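Local coordinates for uncharacterized protein Rv2277c (Mycobacterium tuberculosis, PDB 5VUG), which is uncharacterized but carries a glycerophosphoryl diester phosphodiesterase domain of TIM-barrel fold and probably hydrolyses phosphoric diesters, at residues A[76-88]-A[99-111]. Residues are numbered along the deposited sequence; the frame is centred on the assembly and turned at random.
Sequences TVQQLQQLNAGWN and YRQRATPIPTLEQ
The backbone carbonyl of Y99 takes a bond from the N84 side chain: ND2 donates to Y99 O at 2.9 Å, almost straight at 177°, with the oxygen in the plane of the amide. Y99 CB packs against G86 O, and a water joins that oxygen to Y99 N, while the phenol ring turns off to F89 and L29. R100 runs extended from CG to NE over one face of the W87 indole. Its CD sits above the six-membered ring, 3.8 Å from the centroid, and the guanidinium stacks flat, planes 17° apart, with CZ over the five-membered ring in a cation-pi contact. In-plane bonds fix the rotation of that guanidinium: NE reaches W87 O at 2.7 Å and NH2 reaches N88 OD1 at 3.0 Å; N88 ND2 binds T64 O. A103 lays its CB against the amide of N84, 3.5 Å from CG. A chi1 of 180° swings the N84 amide off its own backbone N toward 99-104, where OD1 accepts T104 N at 3.1 Å from one face and G86 N from the other, the latter closing an Asx turn. In this TIM-barrel domain the contact is peripheral, about 20 Å between its centre and the chain's, in the excursion between strands 54-56 and 121-125 that carries helices 77-80 and 109-114. T104 O takes a weak bond from A85 N, and P105 pairs with N84 in a single beta bridge. I106 lies alongside L83 and packs on L80, A85 and V55 of strand 54-56, CD1 meeting L80 CD2 at 4.0 Å; a water links I106 O to Q81 NE2. T108 CG2 packs on V77 CG2; in the capping box of helix 109-114, T108 OG1 accepts Q111 N and Q111 OE1 takes T108 N on an in-plane lone pair.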
loop_
_atom_site.group_PDB
_atom_site.type_symbol
_atom_site.label_atom_id
_atom_site.label_comp_id
_atom_site.label_asym_id
_atom_site.label_seq_id
_atom_site.Cartn_x
_atom_site.Cartn_y
_atom_site.Cartn_z
ATOM N N THR A 76 32.321 -26.809 5.405
ATOM C CA THR A 76 32.736 -27.255 4.085
ATOM C C THR A 76 31.636 -28.111 3.471
ATOM O O THR A 76 30.735 -28.593 4.162
ATOM C CB THR A 76 33.980 -28.129 4.210
ATOM O OG1 THR A 76 33.638 -29.306 4.953
ATOM C CG2 THR A 76 35.085 -27.391 4.939
ATOM N N VAL A 77 31.714 -28.308 2.152
ATOM C CA VAL A 77 30.712 -29.137 1.489
ATOM C C VAL A 77 30.750 -30.564 2.031
ATOM O O VAL A 77 29.709 -31.215 2.176
ATOM C CB VAL A 77 30.859 -29.070 -0.045
ATOM C CG1 VAL A 77 32.156 -29.712 -0.492
ATOM C CG2 VAL A 77 29.660 -29.739 -0.727
ATOM N N GLN A 78 31.943 -31.074 2.343
ATOM C CA GLN A 78 32.030 -32.420 2.899
ATOM C C GLN A 78 31.274 -32.514 4.218
ATOM O O GLN A 78 30.555 -33.489 4.465
ATOM C CB GLN A 78 33.493 -32.834 3.064
ATOM C CG GLN A 78 33.673 -34.260 3.567
ATOM C CD GLN A 78 35.125 -34.710 3.554
ATOM O OE1 GLN A 78 35.970 -34.110 2.887
ATOM N NE2 GLN A 78 35.421 -35.775 4.293
ATOM N N GLN A 79 31.386 -31.482 5.058
ATOM C CA GLN A 79 30.640 -31.451 6.314
ATOM C C GLN A 79 29.140 -31.317 6.083
ATOM O O GLN A 79 28.346 -31.974 6.769
ATOM C CB GLN A 79 31.153 -30.309 7.188
ATOM C CG GLN A 79 32.579 -30.536 7.658
ATOM C CD GLN A 79 33.205 -29.315 8.284
ATOM O OE1 GLN A 79 32.813 -28.183 8.008
ATOM N NE2 GLN A 79 34.189 -29.541 9.142
ATOM N N LEU A 80 28.732 -30.464 5.136
ATOM C CA LEU A 80 27.311 -30.253 4.878
ATOM C C LEU A 80 26.648 -31.520 4.368
ATOM O O LEU A 80 25.510 -31.825 4.741
ATOM C CB LEU A 80 27.127 -29.124 3.861
ATOM C CG LEU A 80 27.502 -27.737 4.380
ATOM C CD1 LEU A 80 27.776 -26.778 3.233
ATOM C CD2 LEU A 80 26.397 -27.216 5.263
ATOM N N GLN A 81 27.338 -32.265 3.502
ATOM C CA GLN A 81 26.744 -33.465 2.923
ATOM C C GLN A 81 26.612 -34.602 3.926
ATOM O O GLN A 81 25.950 -35.604 3.624
ATOM C CB GLN A 81 27.521 -33.902 1.679
ATOM C CG GLN A 81 27.356 -32.962 0.497
ATOM C CD GLN A 81 28.062 -33.468 -0.747
ATOM O OE1 GLN A 81 29.289 -33.408 -0.846
ATOM N NE2 GLN A 81 27.292 -33.980 -1.697
ATOM N N GLN A 82 27.209 -34.471 5.107
ATOM C CA GLN A 82 26.975 -35.418 6.185
ATOM C C GLN A 82 25.740 -35.087 7.016
ATOM O O GLN A 82 25.293 -35.941 7.792
ATOM C CB GLN A 82 28.210 -35.506 7.089
ATOM C CG GLN A 82 29.415 -36.126 6.409
ATOM C CD GLN A 82 29.162 -37.557 5.985
ATOM O OE1 GLN A 82 29.189 -37.881 4.796
ATOM N NE2 GLN A 82 28.907 -38.423 6.957
ATOM N N LEU A 83 25.170 -33.889 6.866
ATOM C CA LEU A 83 24.004 -33.503 7.651
ATOM C C LEU A 83 22.731 -34.059 7.031
ATOM O O LEU A 83 22.597 -34.136 5.805
ATOM C CB LEU A 83 23.899 -31.980 7.764
ATOM C CG LEU A 83 25.096 -31.286 8.417
ATOM C CD1 LEU A 83 24.909 -29.758 8.395
ATOM C CD2 LEU A 83 25.308 -31.799 9.841
ATOM N N ASN A 84 21.791 -34.438 7.891
ATOM C CA ASN A 84 20.511 -34.997 7.468
ATOM C C ASN A 84 19.502 -33.853 7.409
ATOM O O ASN A 84 19.029 -33.380 8.445
ATOM C CB ASN A 84 20.085 -36.069 8.465
ATOM C CG ASN A 84 18.758 -36.704 8.113
ATOM O OD1 ASN A 84 18.121 -36.343 7.124
ATOM N ND2 ASN A 84 18.342 -37.674 8.916
ATOM N N ALA A 85 19.167 -33.408 6.187
ATOM C CA ALA A 85 18.199 -32.335 5.958
ATOM C C ALA A 85 16.747 -32.798 6.081
ATOM O O ALA A 85 15.827 -32.021 5.791
ATOM C CB ALA A 85 18.436 -31.690 4.586
ATOM N N GLY A 86 16.518 -34.044 6.476
ATOM C CA GLY A 86 15.200 -34.518 6.842
ATOM C C GLY A 86 14.983 -34.580 8.335
ATOM O O GLY A 86 13.977 -35.145 8.784
ATOM N N TRP A 87 15.894 -34.000 9.116
ATOM C CA TRP A 87 15.914 -34.206 10.563
ATOM C C TRP A 87 14.607 -33.789 11.220
ATOM O O TRP A 87 14.153 -34.434 12.175
ATOM C CB TRP A 87 17.050 -33.389 11.158
ATOM C CG TRP A 87 17.345 -33.688 12.590
ATOM C CD1 TRP A 87 17.054 -32.906 13.678
ATOM C CD2 TRP A 87 18.023 -34.838 13.091
ATOM N NE1 TRP A 87 17.506 -33.510 14.826
ATOM C CE2 TRP A 87 18.105 -34.697 14.492
ATOM C CE3 TRP A 87 18.568 -35.977 12.492
ATOM C CZ2 TRP A 87 18.714 -35.648 15.297
ATOM C CZ3 TRP A 87 19.170 -36.920 13.298
ATOM C CH2 TRP A 87 19.233 -36.753 14.684
ATOM N N ASN A 88 13.992 -32.708 10.734
ATOM C CA ASN A 88 12.809 -32.128 11.359
ATOM C C ASN A 88 11.551 -32.247 10.509
ATOM O O ASN A 88 10.510 -31.681 10.870
ATOM C CB ASN A 88 13.081 -30.673 11.739
ATOM C CG ASN A 88 14.038 -30.565 12.907
ATOM O OD1 ASN A 88 14.031 -31.423 13.804
ATOM N ND2 ASN A 88 14.884 -29.529 12.906
ATOM N N TYR A 99 12.310 -39.235 8.639
ATOM C CA TYR A 99 13.589 -39.227 7.943
ATOM C C TYR A 99 14.794 -39.142 8.874
ATOM O O TYR A 99 15.929 -39.101 8.391
ATOM C CB TYR A 99 13.621 -38.151 6.844
ATOM C CG TYR A 99 12.614 -38.443 5.756
ATOM C CD1 TYR A 99 12.907 -39.342 4.744
ATOM C CD2 TYR A 99 11.352 -37.848 5.763
ATOM C CE1 TYR A 99 11.978 -39.633 3.754
ATOM C CE2 TYR A 99 10.421 -38.132 4.779
ATOM C CZ TYR A 99 10.739 -39.024 3.774
ATOM O OH TYR A 99 9.816 -39.323 2.788
ATOM N N ARG A 100 14.587 -39.140 10.193
ATOM C CA ARG A 100 15.730 -39.282 11.093
ATOM C C ARG A 100 16.385 -40.646 10.949
ATOM O O ARG A 100 17.586 -40.785 11.208
ATOM C CB ARG A 100 15.312 -39.064 12.541
ATOM C CG ARG A 100 14.983 -37.639 12.809
ATOM C CD ARG A 100 15.114 -37.266 14.262
ATOM N NE ARG A 100 14.722 -35.873 14.380
ATOM C CZ ARG A 100 14.442 -35.245 15.508
ATOM N NH1 ARG A 100 14.508 -35.884 16.677
ATOM N NH2 ARG A 100 14.095 -33.970 15.456
ATOM N N GLN A 101 15.623 -41.654 10.538
ATOM C CA GLN A 101 16.158 -42.991 10.344
ATOM C C GLN A 101 16.429 -43.319 8.883
ATOM O O GLN A 101 16.993 -44.381 8.597
ATOM C CB GLN A 101 15.211 -44.037 10.948
ATOM C CG GLN A 101 14.307 -43.502 12.059
ATOM C CD GLN A 101 15.075 -42.913 13.235
ATOM O OE1 GLN A 101 16.252 -43.212 13.444
ATOM N NE2 GLN A 101 14.404 -42.065 14.007
ATOM N N ARG A 102 16.042 -42.434 7.950
ATOM C CA ARG A 102 16.294 -42.611 6.518
ATOM C C ARG A 102 16.745 -41.243 6.008
ATOM O O ARG A 102 15.955 -40.484 5.447
ATOM C CB ARG A 102 15.053 -43.111 5.773
ATOM C CG ARG A 102 15.280 -43.396 4.279
ATOM C CD ARG A 102 14.670 -42.318 3.372
ATOM N NE ARG A 102 14.890 -42.582 1.949
ATOM C CZ ARG A 102 15.767 -41.932 1.186
ATOM N NH1 ARG A 102 16.516 -40.965 1.698
ATOM N NH2 ARG A 102 15.890 -42.249 -0.098
ATOM N N ALA A 103 18.029 -40.943 6.204
ATOM C CA ALA A 103 18.521 -39.584 6.008
ATOM C C ALA A 103 18.354 -39.116 4.567
ATOM O O ALA A 103 18.551 -39.880 3.613
ATOM C CB ALA A 103 19.992 -39.486 6.408
ATOM N N THR A 104 17.966 -37.848 4.423
ATOM C CA THR A 104 17.985 -37.132 3.151
ATOM C C THR A 104 19.024 -36.023 3.289
ATOM O O THR A 104 18.727 -34.964 3.869
ATOM C CB THR A 104 16.601 -36.542 2.848
ATOM O OG1 THR A 104 16.162 -35.742 3.956
ATOM C CG2 THR A 104 15.572 -37.644 2.603
ATOM N N PRO A 105 20.252 -36.216 2.808
ATOM C CA PRO A 105 21.321 -35.251 3.092
ATOM C C PRO A 105 21.159 -33.959 2.306
ATOM O O PRO A 105 20.428 -33.879 1.320
ATOM C CB PRO A 105 22.594 -35.987 2.658
ATOM C CG PRO A 105 22.140 -37.017 1.691
ATOM C CD PRO A 105 20.743 -37.405 2.094
ATOM N N ILE A 106 21.886 -32.936 2.747
ATOM C CA ILE A 106 22.018 -31.718 1.940
ATOM C C ILE A 106 22.702 -32.067 0.625
ATOM O O ILE A 106 23.823 -32.598 0.640
ATOM C CB ILE A 106 22.821 -30.633 2.671
ATOM C CG1 ILE A 106 22.091 -30.154 3.929
ATOM C CG2 ILE A 106 23.138 -29.469 1.717
ATOM C CD1 ILE A 106 22.919 -29.175 4.765
ATOM N N PRO A 107 22.092 -31.757 -0.530
ATOM C CA PRO A 107 22.749 -32.014 -1.817
ATOM C C PRO A 107 23.481 -30.793 -2.355
ATOM O O PRO A 107 23.142 -29.654 -2.017
ATOM C CB PRO A 107 21.563 -32.344 -2.726
ATOM C CG PRO A 107 20.462 -31.386 -2.198
ATOM C CD PRO A 107 20.705 -31.264 -0.701
ATOM N N THR A 108 24.462 -31.008 -3.222
ATOM C CA THR A 108 25.026 -29.876 -3.935
ATOM C C THR A 108 24.058 -29.441 -5.033
ATOM O O THR A 108 23.197 -30.212 -5.479
ATOM C CB THR A 108 26.363 -30.240 -4.590
ATOM O OG1 THR A 108 26.169 -31.282 -5.566
ATOM C CG2 THR A 108 27.393 -30.673 -3.548
ATOM N N LEU A 109 24.202 -28.183 -5.467
ATOM C CA LEU A 109 23.439 -27.724 -6.624
ATOM C C LEU A 109 23.720 -28.608 -7.829
ATOM O O LEU A 109 22.807 -28.942 -8.596
ATOM C CB LEU A 109 23.772 -26.265 -6.931
ATOM C CG LEU A 109 23.155 -25.697 -8.219
ATOM C CD1 LEU A 109 21.631 -25.684 -8.161
ATOM C CD2 LEU A 109 23.698 -24.295 -8.459
ATOM N N GLU A 110 24.980 -29.018 -7.995
ATOM C CA GLU A 110 25.356 -29.866 -9.122
ATOM C C GLU A 110 24.617 -31.203 -9.080
ATOM O O GLU A 110 24.112 -31.676 -10.110
ATOM C CB GLU A 110 26.880 -30.046 -9.130
ATOM C CG GLU A 110 27.433 -30.792 -10.324
ATOM C CD GLU A 110 28.859 -30.372 -10.692
ATOM O OE1 GLU A 110 29.395 -30.933 -11.665
ATOM O OE2 GLU A 110 29.440 -29.478 -10.032
ATOM N N GLN A 111 24.523 -31.818 -7.893
ATOM C CA GLN A 111 23.745 -33.048 -7.757
ATOM C C GLN A 111 22.279 -32.811 -8.083
ATOM O O GLN A 111 21.635 -33.647 -8.724
ATOM C CB GLN A 111 23.850 -33.594 -6.329
ATOM C CG GLN A 111 25.130 -34.343 -6.005
ATOM C CD GLN A 111 25.269 -34.658 -4.524
ATOM O OE1 GLN A 111 24.976 -33.827 -3.663
ATOM N NE2 GLN A 111 25.721 -35.871 -4.221
HETATM O O HOH W 1 24.472 -35.067 -0.462
HETATM O O HOH W 2 11.791 -36.581 9.517
#